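Local coordinates for beta subunit of photoactivated adenylyl cyclase (Beggiatoa sp. PS, PDB 5MBD), which probably makes cyclic AMP from ATP in response to blue light sensed by a flavin-binding BLUF domain, at residues Thr40-Tyr45 against Pro92-Lys97; Leu44-Leu49 against Ile99-Asn104. One frame throughout, in Å; residues are numbered along the deposited sequence.

Both contacts are made by strand 40-46, first along its length and then at its end, and their centres lie 14 Å apart. Its partner arrives some 50 residues later in the chain, after strand 49-56, helix 58-70 and strand 77-83, first as the loop at 92-96 and then as strand 97-100, which runs parallel to it. Between contact 1 and contact 2 the pairing is continuous, with a probable hydrogen bond of 2.9 Å between L43 O and I99 N. Together they zip the late strand onto the sheet of the blue-light sensor domain, from the flavin mononucleotide site to the hairpin turn, and both touch the second subunit.

Contact 1: Thr40-Tyr45 against Pro92-Lys97; sequences TGVLLY and PNWAMK. With FMN (flavin mononucleotide), chain C.
M96 folds back on itself against strand 40-46: CG is anti to the backbone N (chi1 -171°), and bends at chi2 (41°) and chi3 (57°) then curl the thioether under the G41-L43 backbone. SD comes within 3.3 Å of L43 N and also lies close to L43 CB, while CE rests on G41 C at 3.6 Å and reaches to 3.7 Å from FMN O4. G41 makes this fit possible, since a beta carbon there would run into the methionine methyl and into the preceding carbonyl. An alanine in place of M96 would take away the chain beyond CB, and is likely to open a gap between the G41-L43 backbone and the O4 side of the flavin. The loop runs into a parallel bridge of V42 with K97. G41 N donates to W94 O (3.1 Å), K97 N returns a weak bond to G41 O, and L43 N gives a short one of 2.7 Å to K97 O. V42 CG2, beside its own backbone N, meets W94 CE3 at 3.5 Å in the plane of the indole, at its edge; K97 CB sits above one face of that ring, toward its rim. M108 of the second subunit packs on W94 and K97. T40 OG1 turns to R89 and E55, while Q52 and N34 hydrogen-bond the flavin. With the methionine beside the flavin and the partly exposed tryptophan turned away from it, the geometry is consistent with the Trp-out, Met-in form of a BLUF domain.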
# COMPACT_ATOMS: atom_id res chain seq x y z
N THR A 40 27.51 23.29 -0.70
CA THR A 40 28.12 22.42 -1.69
C THR A 40 27.17 21.28 -2.02
O THR A 40 26.17 21.05 -1.34
CB THR A 40 29.47 21.88 -1.19
OG1 THR A 40 29.31 21.27 0.09
CG2 THR A 40 30.49 23.01 -1.09
N GLY A 41 27.47 20.57 -3.10
CA GLY A 41 26.64 19.44 -3.47
C GLY A 41 26.84 19.05 -4.93
O GLY A 41 27.82 19.44 -5.56
N VAL A 42 25.89 18.26 -5.42
CA VAL A 42 25.97 17.63 -6.74
C VAL A 42 24.58 17.60 -7.35
O VAL A 42 23.63 17.12 -6.73
CB VAL A 42 26.54 16.19 -6.65
CG1 VAL A 42 26.56 15.53 -8.02
CG2 VAL A 42 27.92 16.18 -6.02
N LEU A 43 24.46 18.12 -8.57
CA LEU A 43 23.23 17.99 -9.35
C LEU A 43 23.46 17.01 -10.49
O LEU A 43 24.47 17.08 -11.20
CB LEU A 43 22.77 19.34 -9.90
CG LEU A 43 21.55 19.23 -10.82
CD1 LEU A 43 20.30 18.84 -10.05
CD2 LEU A 43 21.33 20.52 -11.60
N LEU A 44 22.51 16.09 -10.66
CA LEU A 44 22.63 14.99 -11.61
C LEU A 44 21.32 14.85 -12.38
O LEU A 44 20.24 14.86 -11.79
CB LEU A 44 23.00 13.69 -10.89
CG LEU A 44 23.48 12.48 -11.70
CD1 LEU A 44 24.39 11.57 -10.88
CD2 LEU A 44 22.31 11.68 -12.25
N TYR A 45 21.44 14.72 -13.70
CA TYR A 45 20.29 14.61 -14.59
C TYR A 45 20.37 13.32 -15.38
O TYR A 45 21.43 12.99 -15.93
CB TYR A 45 20.21 15.79 -15.56
CG TYR A 45 19.17 15.56 -16.62
CD1 TYR A 45 17.82 15.56 -16.30
CD2 TYR A 45 19.53 15.30 -17.94
CE1 TYR A 45 16.86 15.33 -17.25
CE2 TYR A 45 18.57 15.07 -18.90
CZ TYR A 45 17.24 15.09 -18.56
OH TYR A 45 16.27 14.86 -19.51
N PRO A 92 33.45 18.74 -0.67
CA PRO A 92 33.87 20.04 -0.12
C PRO A 92 34.11 21.10 -1.17
O PRO A 92 33.90 22.29 -0.91
CB PRO A 92 35.16 19.70 0.65
CG PRO A 92 35.22 18.20 0.72
CD PRO A 92 34.47 17.71 -0.47
N ASN A 93 34.52 20.70 -2.38
CA ASN A 93 35.08 21.61 -3.37
C ASN A 93 34.12 21.97 -4.50
O ASN A 93 34.49 22.74 -5.38
CB ASN A 93 36.36 21.00 -3.96
CG ASN A 93 37.39 20.64 -2.91
OD1 ASN A 93 37.76 21.47 -2.07
ND2 ASN A 93 37.86 19.40 -2.93
N TRP A 94 32.90 21.43 -4.48
CA TRP A 94 31.90 21.68 -5.52
C TRP A 94 30.77 22.52 -4.95
O TRP A 94 29.95 22.01 -4.18
CB TRP A 94 31.34 20.37 -6.07
CG TRP A 94 32.36 19.46 -6.66
CD1 TRP A 94 33.60 19.82 -7.13
CD2 TRP A 94 32.26 18.05 -6.84
NE1 TRP A 94 34.26 18.70 -7.59
CE2 TRP A 94 33.46 17.61 -7.42
CE3 TRP A 94 31.26 17.11 -6.56
CZ2 TRP A 94 33.69 16.27 -7.73
CZ3 TRP A 94 31.49 15.78 -6.88
CH2 TRP A 94 32.70 15.37 -7.45
N ALA A 95 30.74 23.81 -5.31
CA ALA A 95 29.57 24.63 -5.04
C ALA A 95 28.31 23.96 -5.58
O ALA A 95 27.32 23.78 -4.86
CB ALA A 95 29.75 26.02 -5.65
N MET A 96 28.34 23.57 -6.86
CA MET A 96 27.31 22.71 -7.43
C MET A 96 27.88 22.06 -8.68
O MET A 96 28.00 22.72 -9.72
CB MET A 96 26.03 23.50 -7.73
CG MET A 96 24.83 22.64 -8.14
SD MET A 96 24.62 21.11 -7.20
CE MET A 96 24.53 21.74 -5.53
N LYS A 97 28.24 20.79 -8.58
CA LYS A 97 28.72 20.02 -9.72
C LYS A 97 27.52 19.46 -10.48
O LYS A 97 26.75 18.66 -9.93
CB LYS A 97 29.63 18.88 -9.27
CG LYS A 97 30.33 18.13 -10.40
CD LYS A 97 31.33 19.03 -11.12
CE LYS A 97 32.45 18.23 -11.78
NZ LYS A 97 31.96 17.40 -12.92
N1 FMN C . 19.43 27.05 -7.09
C2 FMN C . 20.50 27.18 -6.23
O2 FMN C . 20.78 28.29 -5.77
N3 FMN C . 21.24 26.07 -5.87
C4 FMN C . 20.90 24.84 -6.38
O4 FMN C . 21.56 23.84 -6.08
C4A FMN C . 19.83 24.71 -7.25
N5 FMN C . 19.53 23.46 -7.75
C5A FMN C . 18.47 23.30 -8.61
C6 FMN C . 18.18 22.04 -9.10
C7 FMN C . 17.12 21.87 -9.97
C7M FMN C . 16.82 20.50 -10.48
C8 FMN C . 16.34 22.96 -10.35
C8M FMN C . 15.19 22.76 -11.29
C9 FMN C . 16.64 24.22 -9.86
C9A FMN C . 17.71 24.40 -8.98
N10 FMN C . 17.99 25.66 -8.50
C10 FMN C . 19.07 25.82 -7.62
C1' FMN C . 17.08 26.77 -8.98
C2' FMN C . 16.75 27.87 -7.98
O2' FMN C . 15.35 27.95 -7.76
C3' FMN C . 17.28 29.21 -8.49
O3' FMN C . 17.87 29.93 -7.44
C4' FMN C . 16.17 30.03 -9.15
O4' FMN C . 15.77 29.42 -10.35
C5' FMN C . 16.65 31.45 -9.45
O5' FMN C . 16.83 32.14 -8.23
P FMN C . 16.78 33.75 -8.20
O1P FMN C . 15.44 34.19 -8.73
O2P FMN C . 16.95 34.23 -6.78
O3P FMN C . 17.89 34.31 -9.06

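Contact 2: Leu44-Leu49 against Ile99-Asn104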
# COMPACT_ATOMS: atom_id res chain seq x y z
N LEU A 44 22.51 16.09 -10.66
CA LEU A 44 22.63 14.99 -11.61
C LEU A 44 21.32 14.85 -12.38
O LEU A 44 20.24 14.86 -11.79
CB LEU A 44 23.00 13.69 -10.89
CG LEU A 44 23.48 12.48 -11.70
CD1 LEU A 44 24.39 11.57 -10.88
CD2 LEU A 44 22.31 11.68 -12.25
N TYR A 45 21.44 14.72 -13.70
CA TYR A 45 20.29 14.61 -14.59
C TYR A 45 20.37 13.32 -15.38
O TYR A 45 21.43 12.99 -15.93
CB TYR A 45 20.21 15.79 -15.56
CG TYR A 45 19.17 15.56 -16.62
CD1 TYR A 45 17.82 15.56 -16.30
CD2 TYR A 45 19.53 15.30 -17.94
CE1 TYR A 45 16.86 15.33 -17.25
CE2 TYR A 45 18.57 15.07 -18.90
CZ TYR A 45 17.24 15.09 -18.56
OH TYR A 45 16.27 14.86 -19.51
N LEU A 46 19.25 12.61 -15.46
CA LEU A 46 19.22 11.32 -16.15
C LEU A 46 17.78 10.97 -16.49
O LEU A 46 16.96 10.73 -15.60
CB LEU A 46 19.85 10.24 -15.28
CG LEU A 46 19.78 8.83 -15.89
CD1 LEU A 46 20.57 8.76 -17.19
CD2 LEU A 46 20.24 7.77 -14.90
N GLN A 47 17.48 10.97 -17.80
CA GLN A 47 16.23 10.44 -18.35
C GLN A 47 15.01 11.13 -17.76
O GLN A 47 14.11 10.50 -17.18
CB GLN A 47 16.19 8.92 -18.20
CG GLN A 47 17.20 8.23 -19.11
CD GLN A 47 16.93 8.50 -20.58
OE1 GLN A 47 16.18 7.76 -21.23
NE2 GLN A 47 17.53 9.55 -21.12
N GLY A 48 14.96 12.45 -17.94
CA GLY A 48 13.91 13.26 -17.36
C GLY A 48 13.83 13.21 -15.86
O GLY A 48 12.78 13.52 -15.30
N LEU A 49 14.91 12.83 -15.18
CA LEU A 49 14.95 12.77 -13.73
C LEU A 49 16.10 13.61 -13.20
O LEU A 49 17.16 13.70 -13.82
CB LEU A 49 15.07 11.33 -13.22
CG LEU A 49 13.76 10.55 -13.12
CD1 LEU A 49 13.97 9.06 -13.30
CD2 LEU A 49 13.09 10.84 -11.78
N ILE A 99 26.25 17.13 -13.43
CA ILE A 99 26.62 15.99 -14.27
C ILE A 99 25.40 15.60 -15.10
O ILE A 99 24.31 15.40 -14.55
CB ILE A 99 27.11 14.81 -13.41
CG1 ILE A 99 28.23 15.26 -12.47
CG2 ILE A 99 27.57 13.65 -14.28
CD1 ILE A 99 28.67 14.20 -11.46
N ASN A 100 25.58 15.53 -16.42
CA ASN A 100 24.55 15.06 -17.35
C ASN A 100 24.94 13.65 -17.78
O ASN A 100 25.74 13.48 -18.70
CB ASN A 100 24.42 15.99 -18.55
CG ASN A 100 23.22 15.66 -19.43
OD1 ASN A 100 22.59 14.61 -19.28
ND2 ASN A 100 22.89 16.55 -20.35
N LEU A 101 24.39 12.65 -17.09
CA LEU A 101 24.69 11.26 -17.42
C LEU A 101 24.15 10.85 -18.79
O LEU A 101 24.65 9.88 -19.37
CB LEU A 101 24.15 10.33 -16.33
CG LEU A 101 24.91 10.33 -15.01
CD1 LEU A 101 24.26 9.37 -14.03
CD2 LEU A 101 26.38 9.95 -15.23
N ASN A 102 23.16 11.58 -19.31
CA ASN A 102 22.70 11.32 -20.68
C ASN A 102 23.85 11.47 -21.67
O ASN A 102 23.94 10.70 -22.64
CB ASN A 102 21.56 12.27 -21.04
CG ASN A 102 20.23 11.87 -20.41
OD1 ASN A 102 20.18 11.02 -19.52
ND2 ASN A 102 19.15 12.49 -20.87
N GLU A 103 24.73 12.44 -21.45
CA GLU A 103 25.84 12.70 -22.37
C GLU A 103 27.10 11.92 -22.04
O GLU A 103 28.13 12.14 -22.68
CB GLU A 103 26.16 14.20 -22.40
CG GLU A 103 25.10 15.04 -23.10
CD GLU A 103 24.76 14.52 -24.49
OE1 GLU A 103 25.66 13.98 -25.17
OE2 GLU A 103 23.58 14.64 -24.89
N ASN A 104 27.05 11.01 -21.07
CA ASN A 104 28.17 10.13 -20.75
C ASN A 104 28.09 8.88 -21.62
O ASN A 104 27.09 8.15 -21.58
CB ASN A 104 28.17 9.76 -19.27
CG ASN A 104 29.34 8.87 -18.87
OD1 ASN A 104 29.52 7.77 -19.39
ND2 ASN A 104 30.14 9.35 -17.92
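N102 OD1 takes two N-H groups from one residue: Q47 N donates from 3.2 Å, tilted 15° from the carbonyl plane, and Q47 NE2 adds a weak bond to the same oxygen at 3.4 Å. The two amide planes stand 61° apart, and L46 CD1 presses against the oxygen as well. N102 ND2 is turned toward the tyrosine, 3.3 Å from Y45 CE2 and oblique to the ring. With chi1 at 170°, the Y45 ring swings away from its own backbone N and runs beside N100, whose OD1 lies 3.4 Å from Y45 CD2, at the ring edge and near its plane. N100 OD1 also accepts a weak bond from N102 N, forming an Asx turn at the start of the 3-10 segment 101-103. The phenol OH in turn receives a weak bond from G48 N. Backbone pairing is parallel: Y45 N reaches I99 O at 3.1 Å and L101 N reaches Y45 O at 3.2 Å. Across the sheet from the tyrosine, L44 CD2 packs on L101 CD1 at 3.5 Å, and the CB of L101 touches L46 CD1. This apolar side continues into L115 of the second subunit, which packs on L44, and M108 of that subunit, which packs on I99. The chain turns tightly from L46 to L49, with both residues between them at positive phi, and the paired backbone bonds of a beta hairpin. Strand 97-100 ends opposite Y45, just before this turn, and beyond it the side chain of N102 takes over from backbone pairing: it gives Q47 N an acceptor, which probably helps tie the 3-10 segment to the hairpin.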